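Local structure of protein CT_858 (Chlamydia trachomatis, 3DOR) at residues A80-Y85 against W184-E189. The protein is a secreted chlamydial protease, probably a serine-type endopeptidase, with a PDZ domain and a peptidase family S41 domain. Sequence-based numbering, arbitrary orientation.
With SO4 (sulfate ion), chain L.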
loop_
_atom_site.group_PDB
_atom_site.type_symbol
_atom_site.label_atom_id
_atom_site.label_comp_id
_atom_site.label_asym_id
_atom_site.label_seq_id
_atom_site.Cartn_x
_atom_site.Cartn_y
_atom_site.Cartn_z
ATOM N N ALA B 80 13.975 -5.042 -11.294
ATOM C CA ALA B 80 14.886 -5.433 -12.373
ATOM C C ALA B 80 14.056 -5.839 -13.578
ATOM O O ALA B 80 13.004 -6.453 -13.416
ATOM C CB ALA B 80 15.750 -6.602 -11.919
ATOM N N ILE B 81 14.517 -5.515 -14.784
ATOM C CA ILE B 81 13.749 -5.850 -15.979
ATOM C C ILE B 81 14.346 -6.893 -16.911
ATOM O O ILE B 81 13.668 -7.356 -17.828
ATOM C CB ILE B 81 13.446 -4.599 -16.823
ATOM C CG1 ILE B 81 14.745 -3.997 -17.355
ATOM C CG2 ILE B 81 12.689 -3.578 -15.982
ATOM C CD1 ILE B 81 14.527 -2.765 -18.203
ATOM N N GLU B 82 15.604 -7.261 -16.698
ATOM C CA GLU B 82 16.228 -8.260 -17.559
ATOM C C GLU B 82 15.356 -9.514 -17.666
ATOM O O GLU B 82 14.854 -10.011 -16.656
ATOM C CB GLU B 82 17.600 -8.647 -17.016
ATOM C CG GLU B 82 18.289 -9.707 -17.847
ATOM C CD GLU B 82 19.653 -10.055 -17.309
ATOM O OE1 GLU B 82 19.774 -10.219 -16.077
ATOM O OE2 GLU B 82 20.597 -10.172 -18.115
ATOM N N SER B 83 15.178 -10.023 -18.881
ATOM C CA SER B 83 14.367 -11.218 -19.069
ATOM C C SER B 83 14.666 -11.952 -20.372
ATOM O O SER B 83 15.219 -11.382 -21.315
ATOM C CB SER B 83 12.880 -10.856 -19.033
ATOM O OG SER B 83 12.500 -10.150 -20.204
ATOM N N ALA B 84 14.284 -13.223 -20.412
ATOM C CA ALA B 84 14.481 -14.071 -21.585
ATOM C C ALA B 84 13.175 -14.818 -21.816
ATOM O O ALA B 84 12.570 -15.308 -20.872
ATOM C CB ALA B 84 15.615 -15.053 -21.335
ATOM N N TYR B 85 12.747 -14.909 -23.069
ATOM C CA TYR B 85 11.489 -15.571 -23.387
ATOM C C TYR B 85 11.500 -16.277 -24.734
ATOM O O TYR B 85 12.020 -15.739 -25.706
ATOM C CB TYR B 85 10.366 -14.528 -23.398
ATOM C CG TYR B 85 9.007 -15.062 -23.802
ATOM C CD1 TYR B 85 8.232 -15.800 -22.906
ATOM C CD2 TYR B 85 8.488 -14.811 -25.074
ATOM C CE1 TYR B 85 6.969 -16.276 -23.264
ATOM C CE2 TYR B 85 7.228 -15.278 -25.447
ATOM C CZ TYR B 85 6.474 -16.011 -24.535
ATOM O OH TYR B 85 5.231 -16.478 -24.891
ATOM N N TRP B 184 16.692 -16.880 -27.829
ATOM C CA TRP B 184 15.970 -16.255 -26.732
ATOM C C TRP B 184 15.600 -14.820 -27.073
ATOM O O TRP B 184 16.384 -14.084 -27.685
ATOM C CB TRP B 184 16.819 -16.206 -25.457
ATOM C CG TRP B 184 16.947 -17.486 -24.695
ATOM C CD1 TRP B 184 18.028 -18.312 -24.664
ATOM C CD2 TRP B 184 15.968 -18.071 -23.825
ATOM N NE1 TRP B 184 17.788 -19.373 -23.826
ATOM C CE2 TRP B 184 16.530 -19.250 -23.298
ATOM C CE3 TRP B 184 14.671 -17.706 -23.436
ATOM C CZ2 TRP B 184 15.843 -20.077 -22.402
ATOM C CZ3 TRP B 184 13.986 -18.523 -22.543
ATOM C CH2 TRP B 184 14.576 -19.696 -22.036
ATOM N N ARG B 185 14.398 -14.427 -26.677
ATOM C CA ARG B 185 13.947 -13.060 -26.869
ATOM C C ARG B 185 14.459 -12.421 -25.580
ATOM O O ARG B 185 13.914 -12.661 -24.501
ATOM C CB ARG B 185 12.423 -13.009 -26.947
ATOM C CG ARG B 185 11.912 -12.514 -28.285
ATOM C CD ARG B 185 11.213 -13.586 -29.107
ATOM N NE ARG B 185 9.798 -13.263 -29.252
ATOM C CZ ARG B 185 8.970 -13.841 -30.117
ATOM N NH1 ARG B 185 9.406 -14.783 -30.938
ATOM N NH2 ARG B 185 7.694 -13.484 -30.151
ATOM N N TYR B 186 15.517 -11.624 -25.699
ATOM C CA TYR B 186 16.169 -11.010 -24.549
ATOM C C TYR B 186 15.948 -9.516 -24.333
ATOM O O TYR B 186 15.932 -8.720 -25.272
ATOM C CB TYR B 186 17.674 -11.294 -24.645
ATOM C CG TYR B 186 18.515 -10.818 -23.479
ATOM C CD1 TYR B 186 18.472 -11.470 -22.252
ATOM C CD2 TYR B 186 19.374 -9.727 -23.613
ATOM C CE1 TYR B 186 19.266 -11.053 -21.184
ATOM C CE2 TYR B 186 20.173 -9.298 -22.553
ATOM C CZ TYR B 186 20.115 -9.966 -21.340
ATOM O OH TYR B 186 20.903 -9.550 -20.282
ATOM N N VAL B 187 15.770 -9.152 -23.071
ATOM C CA VAL B 187 15.592 -7.764 -22.671
ATOM C C VAL B 187 16.722 -7.505 -21.678
ATOM O O VAL B 187 16.779 -8.131 -20.617
ATOM C CB VAL B 187 14.218 -7.535 -21.980
ATOM C CG1 VAL B 187 14.162 -6.145 -21.367
ATOM C CG2 VAL B 187 13.088 -7.691 -22.995
ATOM N N PRO B 188 17.661 -6.604 -22.025
ATOM C CA PRO B 188 18.780 -6.305 -21.121
ATOM C C PRO B 188 18.327 -5.577 -19.860
ATOM O O PRO B 188 17.230 -5.019 -19.812
ATOM C CB PRO B 188 19.709 -5.457 -21.988
ATOM C CG PRO B 188 18.760 -4.746 -22.901
ATOM C CD PRO B 188 17.765 -5.829 -23.274
ATOM N N GLU B 189 19.171 -5.595 -18.837
ATOM C CA GLU B 189 18.847 -4.934 -17.581
ATOM C C GLU B 189 18.921 -3.422 -17.729
ATOM O O GLU B 189 19.860 -2.894 -18.325
ATOM C CB GLU B 189 19.799 -5.388 -16.473
ATOM C CG GLU B 189 19.414 -4.837 -15.108
ATOM C CD GLU B 189 17.964 -5.137 -14.760
ATOM O OE1 GLU B 189 17.622 -6.334 -14.638
ATOM O OE2 GLU B 189 17.170 -4.176 -14.622
HETATM S S SO4 L . 12.439 -14.812 -33.473
HETATM O O1 SO4 L . 12.505 -15.432 -34.863
HETATM O O2 SO4 L . 12.230 -13.322 -33.612
HETATM O O3 SO4 L . 11.287 -15.382 -32.668
HETATM O O4 SO4 L . 13.747 -15.157 -32.777
HETATM O O HOH W 1 19.432 -8.037 -13.968
HETATM O O HOH W 2 12.277 -11.061 -22.843
#
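The carboxylate of Glu189 grips the backbone of Ile81 and Glu82 where segment 80-85 enters its strand and segment 184-189 leaves its own. OE2 takes the N-H of Ile81 at 3.0 Å in a nearly straight bond, on its syn side and close to the carboxylate plane. OE1 takes Glu82 N, also at 3.0 Å, but from well above that plane. A bend at chi2 (53°) turns the Glu189 carboxylate back toward these two amides. OE2 also accepts Val191 N, linking the backbone just past its own segment to segment 80-85. A water donates to both Glu82 OE1 and Glu189 OE1, probably easing the closeness of the two acids.

Further along, Ser83 and Val187 form one hydrogen-bonded antiparallel pair, Tyr85 and Arg185 the next. Between them lies the non-hydrogen-bonded pair Ala84-Tyr186. Tyr186 CG is anti to the backbone N (chi1 -176°), and Tyr186 CD1 comes 3.4 Å from Ser83 O. The Tyr186 ring and Glu82 carboxylate are turned 62° apart, with Glu82 CG 3.7 Å from Tyr186 CE1. The Trp184 indole lies beside strand 83-85, with CE3 3.5 Å from Ala84 CB and its edge toward Tyr85 N, 3.4 Å from CE3. A second water joins Ser83 OG to Arg185 O. This antiparallel pairing joins strands 83-92 and 177-187, the first and last in chain order of the sheet of the PDZ-like domain.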